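Transcriptional regulator (Corynebacterium diphtheriae, PDB 3LMM) is of uncharacterised function but is probably a DNA-binding transcriptional regulator. Local coordinates at residues Val40-Ile54 with Leu84-Thr98. Residues are numbered along the deposited sequence; the frame is centred on the assembly and turned at random.
With CO (cobalt (II) ion), chain E.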
ATOM      1  N   VAL A  40     -23.647   5.333 -15.861  1.00 24.97           N
ATOM      2  CA  VAL A  40     -23.223   3.988 -15.551  1.00 16.93           C
ATOM      3  C   VAL A  40     -22.166   3.577 -16.576  1.00 17.17           C
ATOM      4  O   VAL A  40     -22.314   3.808 -17.775  1.00 16.17           O
ATOM      5  CB  VAL A  40     -24.425   3.036 -15.544  1.00 19.72           C
ATOM      6  CG1 VAL A  40     -23.982   1.632 -15.216  1.00 17.97           C
ATOM      7  CG2 VAL A  40     -25.439   3.513 -14.511  1.00 19.29           C
ATOM      8  N   ASP A  41     -21.080   2.994 -16.080  1.00 21.10           N
ATOM      9  CA  ASP A  41     -19.957   2.572 -16.909  1.00 19.50           C
ATOM     10  C   ASP A  41     -20.119   1.173 -17.483  1.00 18.16           C
ATOM     11  O   ASP A  41     -20.044   0.188 -16.745  1.00 16.58           O
ATOM     12  CB  ASP A  41     -18.669   2.632 -16.072  1.00 28.49           C
ATOM     13  CG  ASP A  41     -17.411   2.778 -16.922  1.00 28.72           C
ATOM     14  OD1 ASP A  41     -17.521   2.736 -18.161  1.00 39.91           O
ATOM     15  OD2 ASP A  41     -16.310   2.946 -16.350  1.00 20.96           O
ATOM     16  N   PHE A  42     -20.336   1.084 -18.796  1.00 19.93           N
ATOM     17  CA  PHE A  42     -20.471  -0.217 -19.471  1.00 22.14           C
ATOM     18  C   PHE A  42     -19.095  -0.726 -19.853  1.00 18.27           C
ATOM     19  O   PHE A  42     -18.391  -0.075 -20.617  1.00 22.02           O
ATOM     20  CB  PHE A  42     -21.292  -0.107 -20.760  1.00 22.33           C
ATOM     21  CG  PHE A  42     -22.762   0.103 -20.535  1.00 35.13           C
ATOM     22  CD1 PHE A  42     -23.607   0.368 -21.610  1.00 25.20           C
ATOM     23  CD2 PHE A  42     -23.303   0.034 -19.256  1.00 40.18           C
ATOM     24  CE1 PHE A  42     -24.964   0.585 -21.410  1.00 29.75           C
ATOM     25  CE2 PHE A  42     -24.662   0.250 -19.046  1.00 43.43           C
ATOM     26  CZ  PHE A  42     -25.498   0.519 -20.128  1.00 36.60           C
ATOM     27  N   LYS A  43     -18.712  -1.882 -19.326  1.00 19.96           N
ATOM     28  CA  LYS A  43     -17.419  -2.456 -19.663  1.00 20.54           C
ATOM     29  C   LYS A  43     -17.555  -3.912 -20.042  1.00 24.29           C
ATOM     30  O   LYS A  43     -18.374  -4.654 -19.490  1.00 28.95           O
ATOM     31  CB  LYS A  43     -16.430  -2.348 -18.509  1.00 14.67           C
ATOM     32  CG  LYS A  43     -16.076  -0.929 -18.143  1.00 21.07           C
ATOM     33  CD  LYS A  43     -14.628  -0.616 -18.432  1.00 21.92           C
ATOM     34  CE  LYS A  43     -14.424  -0.123 -19.843  1.00 29.45           C
ATOM     35  NZ  LYS A  43     -12.987   0.212 -20.036  1.00 30.84           N
ATOM     36  N   GLU A  44     -16.714  -4.300 -20.986  1.00 21.22           N
ATOM     37  CA  GLU A  44     -16.666  -5.635 -21.531  1.00 17.05           C
ATOM     38  C   GLU A  44     -15.390  -6.341 -21.088  1.00 19.54           C
ATOM     39  O   GLU A  44     -14.298  -5.838 -21.336  1.00 25.07           O
ATOM     40  CB  GLU A  44     -16.686  -5.506 -23.036  1.00 20.23           C
ATOM     41  CG  GLU A  44     -16.467  -6.779 -23.747  1.00 37.94           C
ATOM     42  CD  GLU A  44     -16.456  -6.583 -25.232  1.00 45.29           C
ATOM     43  OE1 GLU A  44     -16.210  -7.585 -25.940  1.00 59.76           O
ATOM     44  OE2 GLU A  44     -16.685  -5.434 -25.688  1.00 35.08           O
ATOM     45  N   GLU A  45     -15.519  -7.497 -20.441  1.00 19.25           N
ATOM     46  CA  GLU A  45     -14.345  -8.236 -19.980  1.00 18.39           C
ATOM     47  C   GLU A  45     -13.363  -8.318 -21.130  1.00 28.42           C
ATOM     48  O   GLU A  45     -13.628  -8.973 -22.142  1.00 35.24           O
ATOM     49  CB  GLU A  45     -14.732  -9.643 -19.525  1.00 17.29           C
ATOM     50  CG  GLU A  45     -13.569 -10.484 -19.022  1.00 11.81           C
ATOM     51  CD  GLU A  45     -14.017 -11.835 -18.491  1.00 28.27           C
ATOM     52  OE1 GLU A  45     -13.150 -12.694 -18.229  1.00 36.39           O
ATOM     53  OE2 GLU A  45     -15.237 -12.053 -18.327  1.00 32.35           O
ATOM     54  N   ALA A  46     -12.230  -7.643 -20.977  1.00 25.92           N
ATOM     55  CA  ALA A  46     -11.221  -7.619 -22.028  1.00 30.72           C
ATOM     56  C   ALA A  46     -10.567  -8.968 -22.247  1.00 29.55           C
ATOM     57  O   ALA A  46     -10.642  -9.844 -21.386  1.00 31.76           O
ATOM     58  CB  ALA A  46     -10.155  -6.581 -21.699  1.00 28.83           C
ATOM     59  N   GLY A  47      -9.938  -9.118 -23.412  1.00 27.44           N
ATOM     60  CA  GLY A  47      -9.230 -10.339 -23.747  1.00 26.29           C
ATOM     61  C   GLY A  47     -10.109 -11.468 -24.217  1.00 28.88           C
ATOM     62  O   GLY A  47      -9.729 -12.636 -24.158  1.00 25.72           O
ATOM     63  N   ARG A  48     -11.295 -11.137 -24.693  1.00 31.79           N
ATOM     64  CA  ARG A  48     -12.185 -12.186 -25.139  1.00 31.39           C
ATOM     65  C   ARG A  48     -12.660 -11.929 -26.558  1.00 40.89           C
ATOM     66  O   ARG A  48     -13.228 -12.808 -27.206  1.00 28.66           O
ATOM     67  CB  ARG A  48     -13.361 -12.288 -24.185  1.00 24.35           C
ATOM     68  CG  ARG A  48     -13.646 -13.699 -23.769  1.00 16.03           C
ATOM     69  CD  ARG A  48     -13.767 -13.806 -22.272  1.00 12.57           C
ATOM     70  NE  ARG A  48     -14.930 -13.119 -21.711  1.00 18.63           N
ATOM     71  CZ  ARG A  48     -16.189 -13.526 -21.839  1.00 19.88           C
ATOM     72  NH1 ARG A  48     -16.473 -14.622 -22.525  1.00 11.19           N
ATOM     73  NH2 ARG A  48     -17.161 -12.855 -21.243  1.00 27.32           N
ATOM     74  N   ARG A  49     -12.406 -10.719 -27.043  1.00 53.53           N
ATOM     75  CA  ARG A  49     -12.795 -10.361 -28.391  1.00 62.80           C
ATOM     76  C   ARG A  49     -11.802 -10.879 -29.413  1.00 67.01           C
ATOM     77  O   ARG A  49     -10.596 -10.632 -29.315  1.00 67.03           O
ATOM     78  CB  ARG A  49     -12.932  -8.847 -28.521  1.00 71.19           C
ATOM     79  CG  ARG A  49     -14.374  -8.369 -28.613  1.00 79.97           C
ATOM     80  CD  ARG A  49     -15.099  -8.936 -29.842  1.00 83.70           C
ATOM     81  NE  ARG A  49     -16.393  -8.292 -30.032  1.00 77.23           N
ATOM     82  CZ  ARG A  49     -17.398  -8.374 -29.165  1.00 75.05           C
ATOM     83  NH1 ARG A  49     -17.254  -9.083 -28.055  1.00 74.61           N
ATOM     84  NH2 ARG A  49     -18.537  -7.725 -29.387  1.00 70.81           N
ATOM     85  N   ASN A  50     -12.336 -11.603 -30.393  1.00 78.90           N
ATOM     86  CA  ASN A  50     -11.557 -12.185 -31.487  1.00 84.23           C
ATOM     87  C   ASN A  50     -12.015 -11.593 -32.827  1.00 84.42           C
ATOM     88  O   ASN A  50     -11.468 -11.914 -33.883  1.00 77.92           O
ATOM     89  CB  ASN A  50     -11.737 -13.708 -31.498  1.00 85.68           C
ATOM     90  CG  ASN A  50     -11.050 -14.372 -32.678  1.00 91.66           C
ATOM     91  OD1 ASN A  50     -11.531 -14.303 -33.812  1.00 97.07           O
ATOM     92  ND2 ASN A  50      -9.912 -15.011 -32.417  1.00 90.57           N
ATOM     93  N   GLY A  51     -13.017 -10.719 -32.760  1.00 88.10           N
ATOM     94  CA  GLY A  51     -13.544 -10.083 -33.950  1.00 88.41           C
ATOM     95  C   GLY A  51     -14.915 -10.612 -34.324  1.00 89.33           C
ATOM     96  O   GLY A  51     -15.945 -10.042 -33.942  1.00 79.41           O
ATOM     97  N   PRO A  52     -14.957 -11.723 -35.079  1.00 90.94           N
ATOM     98  CA  PRO A  52     -16.228 -12.321 -35.502  1.00 87.59           C
ATOM     99  C   PRO A  52     -16.944 -13.027 -34.345  1.00 85.79           C
ATOM    100  O   PRO A  52     -18.143 -12.832 -34.125  1.00 87.90           O
ATOM    101  CB  PRO A  52     -15.797 -13.288 -36.604  1.00 83.68           C
ATOM    102  CG  PRO A  52     -14.451 -13.760 -36.124  1.00 80.25           C
ATOM    103  CD  PRO A  52     -13.805 -12.499 -35.591  1.00 85.56           C
ATOM    104  N   GLN A  53     -16.190 -13.828 -33.596  1.00 75.03           N
ATOM    105  CA  GLN A  53     -16.742 -14.574 -32.477  1.00 62.74           C
ATOM    106  C   GLN A  53     -16.057 -14.205 -31.172  1.00 54.62           C
ATOM    107  O   GLN A  53     -14.877 -13.860 -31.169  1.00 57.51           O
ATOM    108  CB  GLN A  53     -16.594 -16.070 -32.742  1.00 67.75           C
ATOM    109  CG  GLN A  53     -15.159 -16.559 -32.857  1.00 59.45           C
ATOM    110  CD  GLN A  53     -15.085 -18.026 -33.259  1.00 60.40           C
ATOM    111  OE1 GLN A  53     -14.270 -18.785 -32.732  1.00 55.74           O
ATOM    112  NE2 GLN A  53     -15.935 -18.428 -34.205  1.00 46.98           N
ATOM    113  N   ILE A  54     -16.797 -14.279 -30.064  1.00 39.91           N
ATOM    114  CA  ILE A  54     -16.239 -13.943 -28.751  1.00 33.09           C
ATOM    115  C   ILE A  54     -16.054 -15.230 -27.939  1.00 28.00           C
ATOM    116  O   ILE A  54     -16.954 -16.061 -27.885  1.00 28.01           O
ATOM    117  CB  ILE A  54     -17.150 -12.925 -27.986  1.00 25.58           C
ATOM    118  CG1 ILE A  54     -18.306 -13.624 -27.302  1.00 15.91           C
ATOM    119  CG2 ILE A  54     -17.727 -11.905 -28.942  1.00 28.94           C
ATOM    120  CD1 ILE A  54     -17.958 -14.102 -25.926  1.00 21.15           C
ATOM    121  N   LEU A  84     -20.162   0.351 -12.313  1.00 23.73           N
ATOM    122  CA  LEU A  84     -19.714  -0.317 -13.516  1.00 22.36           C
ATOM    123  C   LEU A  84     -20.488  -1.591 -13.741  1.00 22.65           C
ATOM    124  O   LEU A  84     -20.779  -2.314 -12.792  1.00 26.13           O
ATOM    125  CB  LEU A  84     -18.259  -0.722 -13.383  1.00 14.08           C
ATOM    126  CG  LEU A  84     -17.269   0.342 -13.731  1.00 20.93           C
ATOM    127  CD1 LEU A  84     -17.439   1.555 -12.809  1.00 21.17           C
ATOM    128  CD2 LEU A  84     -15.892  -0.267 -13.612  1.00 15.28           C
ATOM    129  N   ILE A  85     -20.820  -1.871 -14.992  1.00 13.95           N
ATOM    130  CA  ILE A  85     -21.478  -3.124 -15.277  1.00 13.38           C
ATOM    131  C   ILE A  85     -20.533  -3.869 -16.207  1.00 16.66           C
ATOM    132  O   ILE A  85     -20.405  -3.508 -17.378  1.00 25.58           O
ATOM    133  CB  ILE A  85     -22.831  -2.948 -15.966  1.00  1.00           C
ATOM    134  CG1 ILE A  85     -23.704  -1.988 -15.168  1.00 14.39           C
ATOM    135  CG2 ILE A  85     -23.527  -4.302 -16.044  1.00  1.00           C
ATOM    136  CD1 ILE A  85     -25.154  -1.930 -15.642  1.00  1.46           C
ATOM    137  N   VAL A  86     -19.836  -4.870 -15.673  1.00 13.33           N
ATOM    138  CA  VAL A  86     -18.919  -5.658 -16.478  1.00  8.97           C
ATOM    139  C   VAL A  86     -19.732  -6.700 -17.200  1.00 10.18           C
ATOM    140  O   VAL A  86     -20.525  -7.400 -16.583  1.00 22.06           O
ATOM    141  CB  VAL A  86     -17.888  -6.381 -15.631  1.00  9.84           C
ATOM    142  CG1 VAL A  86     -17.269  -7.496 -16.450  1.00 15.60           C
ATOM    143  CG2 VAL A  86     -16.806  -5.410 -15.175  1.00  7.10           C
ATOM    144  N   GLY A  87     -19.536  -6.803 -18.507  1.00 10.35           N
ATOM    145  CA  GLY A  87     -20.290  -7.770 -19.278  1.00 11.84           C
ATOM    146  C   GLY A  87     -21.230  -7.101 -20.264  1.00 16.29           C
ATOM    147  O   GLY A  87     -22.080  -7.757 -20.854  1.00 14.36           O
ATOM    148  N   ILE A  88     -21.093  -5.789 -20.427  1.00 15.57           N
ATOM    149  CA  ILE A  88     -21.915  -5.053 -21.378  1.00 19.23           C
ATOM    150  C   ILE A  88     -21.004  -4.268 -22.306  1.00 22.07           C
ATOM    151  O   ILE A  88     -20.214  -3.434 -21.855  1.00 25.68           O
ATOM    152  CB  ILE A  88     -22.902  -4.057 -20.679  1.00 22.46           C
ATOM    153  CG1 ILE A  88     -24.168  -4.778 -20.197  1.00 17.38           C
ATOM    154  CG2 ILE A  88     -23.354  -2.986 -21.659  1.00 13.11           C
ATOM    155  CD1 ILE A  88     -23.933  -5.795 -19.108  1.00 22.36           C
ATOM    156  N   GLU A  89     -21.113  -4.537 -23.604  1.00 23.39           N
ATOM    157  CA  GLU A  89     -20.293  -3.848 -24.600  1.00 27.91           C
ATOM    158  C   GLU A  89     -20.501  -2.351 -24.501  1.00 23.95           C
ATOM    159  O   GLU A  89     -21.629  -1.870 -24.404  1.00 15.94           O
ATOM    160  CB  GLU A  89     -20.653  -4.322 -26.012  1.00 41.29           C
ATOM    161  CG  GLU A  89     -19.793  -3.717 -27.130  1.00 43.47           C
ATOM    162  CD  GLU A  89     -20.156  -4.251 -28.508  1.00 51.00           C
ATOM    163  OE1 GLU A  89     -19.503  -3.857 -29.499  1.00 61.56           O
ATOM    164  OE2 GLU A  89     -21.106  -5.056 -28.609  1.00 59.23           O
ATOM    165  N   ASP A  90     -19.403  -1.615 -24.543  1.00 25.66           N
ATOM    166  CA  ASP A  90     -19.450  -0.166 -24.455  1.00 28.66           C
ATOM    167  C   ASP A  90     -20.206   0.531 -25.589  1.00 29.62           C
ATOM    168  O   ASP A  90     -20.176   0.098 -26.734  1.00 30.54           O
ATOM    169  CB  ASP A  90     -18.032   0.382 -24.411  1.00 33.11           C
ATOM    170  CG  ASP A  90     -18.003   1.865 -24.209  1.00 44.91           C
ATOM    171  OD1 ASP A  90     -18.552   2.319 -23.178  1.00 49.33           O
ATOM    172  OD2 ASP A  90     -17.437   2.574 -25.077  1.00 49.33           O
ATOM    173  N   LYS A  91     -20.865   1.637 -25.256  1.00 38.78           N
ATOM    174  CA  LYS A  91     -21.636   2.450 -26.215  1.00 44.13           C
ATOM    175  C   LYS A  91     -22.856   1.762 -26.847  1.00 39.13           C
ATOM    176  O   LYS A  91     -23.941   2.348 -26.914  1.00 38.36           O
ATOM    177  CB  LYS A  91     -20.717   2.982 -27.330  1.00 40.87           C
ATOM    178  CG  LYS A  91     -19.567   3.839 -26.810  1.00 43.45           C
ATOM    179  CD  LYS A  91     -18.798   4.522 -27.928  1.00 46.36           C
ATOM    180  CE  LYS A  91     -17.472   5.108 -27.433  1.00 53.30           C
ATOM    181  NZ  LYS A  91     -17.592   6.064 -26.292  1.00 37.57           N
ATOM    182  N   THR A  92     -22.686   0.533 -27.315  1.00 28.24           N
ATOM    183  CA  THR A  92     -23.799  -0.165 -27.921  1.00 22.65           C
ATOM    184  C   THR A  92     -24.748  -0.646 -26.828  1.00 26.81           C
ATOM    185  O   THR A  92     -25.954  -0.387 -26.865  1.00 30.46           O
ATOM    186  CB  THR A  92     -23.317  -1.370 -28.715  1.00 19.47           C
ATOM    187  OG1 THR A  92     -22.809  -2.374 -27.823  1.00 31.72           O
ATOM    188  CG2 THR A  92     -22.223  -0.960 -29.666  1.00 14.43           C
ATOM    189  N   GLY A  93     -24.190  -1.338 -25.843  1.00 24.40           N
ATOM    190  CA  GLY A  93     -25.004  -1.858 -24.766  1.00 29.25           C
ATOM    191  C   GLY A  93     -25.309  -3.334 -24.960  1.00 33.29           C
ATOM    192  O   GLY A  93     -26.119  -3.894 -24.233  1.00 38.18           O
ATOM    193  N   ARG A  94     -24.660  -3.971 -25.927  1.00 28.64           N
ATOM    194  CA  ARG A  94     -24.892  -5.386 -26.174  1.00 27.30           C
ATOM    195  C   ARG A  94     -24.420  -6.242 -25.014  1.00 27.44           C
ATOM    196  O   ARG A  94     -23.314  -6.049 -24.511  1.00 28.93           O
ATOM    197  CB  ARG A  94     -24.172  -5.810 -27.445  1.00 34.02           C
ATOM    198  CG  ARG A  94     -24.795  -5.254 -28.690  1.00 39.35           C
ATOM    199  CD  ARG A  94     -23.949  -5.514 -29.906  1.00 45.73           C
ATOM    200  NE  ARG A  94     -24.624  -5.018 -31.087  1.00 61.94           N
ATOM    201  CZ  ARG A  94     -24.051  -4.862 -32.272  1.00 72.10           C
ATOM    202  NH1 ARG A  94     -24.769  -4.395 -33.291  1.00 76.09           N
ATOM    203  NH2 ARG A  94     -22.770  -5.159 -32.433  1.00 76.05           N
ATOM    204  N   ILE A  95     -25.257  -7.188 -24.591  1.00 18.46           N
ATOM    205  CA  ILE A  95     -24.893  -8.075 -23.483  1.00 20.75           C
ATOM    206  C   ILE A  95     -23.886  -9.146 -23.927  1.00 23.27           C
ATOM    207  O   ILE A  95     -24.157  -9.910 -24.849  1.00 23.72           O
ATOM    208  CB  ILE A  95     -26.138  -8.791 -22.878  1.00 17.24           C
ATOM    209  CG1 ILE A  95     -26.959  -7.815 -22.045  1.00 20.99           C
ATOM    210  CG2 ILE A  95     -25.708  -9.936 -21.976  1.00 11.05           C
ATOM    211  CD1 ILE A  95     -28.173  -7.274 -22.764  1.00 36.84           C
ATOM    212  N   ILE A  96     -22.734  -9.192 -23.260  1.00 12.71           N
ATOM    213  CA  ILE A  96     -21.691 -10.162 -23.567  1.00  8.57           C
ATOM    214  C   ILE A  96     -21.610 -11.142 -22.409  1.00 16.43           C
ATOM    215  O   ILE A  96     -21.617 -12.351 -22.610  1.00 26.51           O
ATOM    216  CB  ILE A  96     -20.308  -9.493 -23.719  1.00  9.78           C
ATOM    217  CG1 ILE A  96     -20.404  -8.249 -24.604  1.00 14.32           C
ATOM    218  CG2 ILE A  96     -19.307 -10.491 -24.266  1.00  1.00           C
ATOM    219  CD1 ILE A  96     -20.953  -8.484 -25.995  1.00 16.28           C
ATOM    220  N   GLY A  97     -21.524 -10.614 -21.192  1.00 20.97           N
ATOM    221  CA  GLY A  97     -21.453 -11.469 -20.016  1.00 29.23           C
ATOM    222  C   GLY A  97     -20.048 -11.705 -19.489  1.00 33.91           C
ATOM    223  O   GLY A  97     -19.060 -11.331 -20.123  1.00 39.75           O
ATOM    224  N   THR A  98     -19.957 -12.330 -18.321  1.00 29.04           N
ATOM    225  CA  THR A  98     -18.671 -12.611 -17.722  1.00 31.30           C
ATOM    226  C   THR A  98     -18.826 -13.639 -16.612  1.00 27.93           C
ATOM    227  O   THR A  98     -19.799 -13.613 -15.868  1.00 20.74           O
ATOM    228  CB  THR A  98     -18.013 -11.315 -17.189  1.00 32.96           C
ATOM    229  OG1 THR A  98     -16.901 -11.650 -16.352  1.00 35.78           O
ATOM    230  CG2 THR A  98     -19.019 -10.495 -16.412  1.00 28.08           C
TER
HETATM  231 CO    CO E 601     -17.337   2.295 -20.784  1.00 93.19          CO
HETATM  232  O   HOH W   1     -17.398  -8.993 -21.645  1.00 17.17           O
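The methyl CG2 of I88 sits over one face of the F42 ring, offset toward its rim, in a CH-pi contact 3.6 Å from the ring centroid. The ring is set there by a chi1 of -73°, which turns CG beside the backbone N; I85 lies alongside it, pointing the same way, and its CD1 approaches F42 CE2 obliquely. I22 of helix 10-24 also touches F42, and K33 makes a cation-pi contact with the ring. On the reverse face of the sheet, D41 and L84 run side by side, with D41 CB against L84 CG and CD1. Strands 41-43 and 84-86 pair in parallel, joined through helix 62-77 as a beta-alpha-beta crossover within the Schlafen AlbA_2 region; strand 41-43 forms one edge of a four-stranded mixed sheet, next to strand 82-86. I85 N donates to D41 O (2.8 Å), and I85 O receives K43 N. K43 O then takes two donors, G87 N nearly end-on to the carbonyl and I88 N from above its plane. F42 O, at 2.6 Å, and OD1 of D41 and OD1 of D90, each at 2.7 Å, bind the cobalt(II) ion; D41 OD1 also pairs with R151. The extended E45 chain brings OE2 to T98 OG1 (2.6 Å), which donates from above the carboxylate plane, and R48 NE makes a salt bridge to that same OE2. The poorly ordered R49 joins E44 and E89 in a salt-bridge network, NH1 to E44 OE1 and NH2, over a long 3.8 Å, to E89 OE2, guanidinium and E89 carboxylate planes 71° apart.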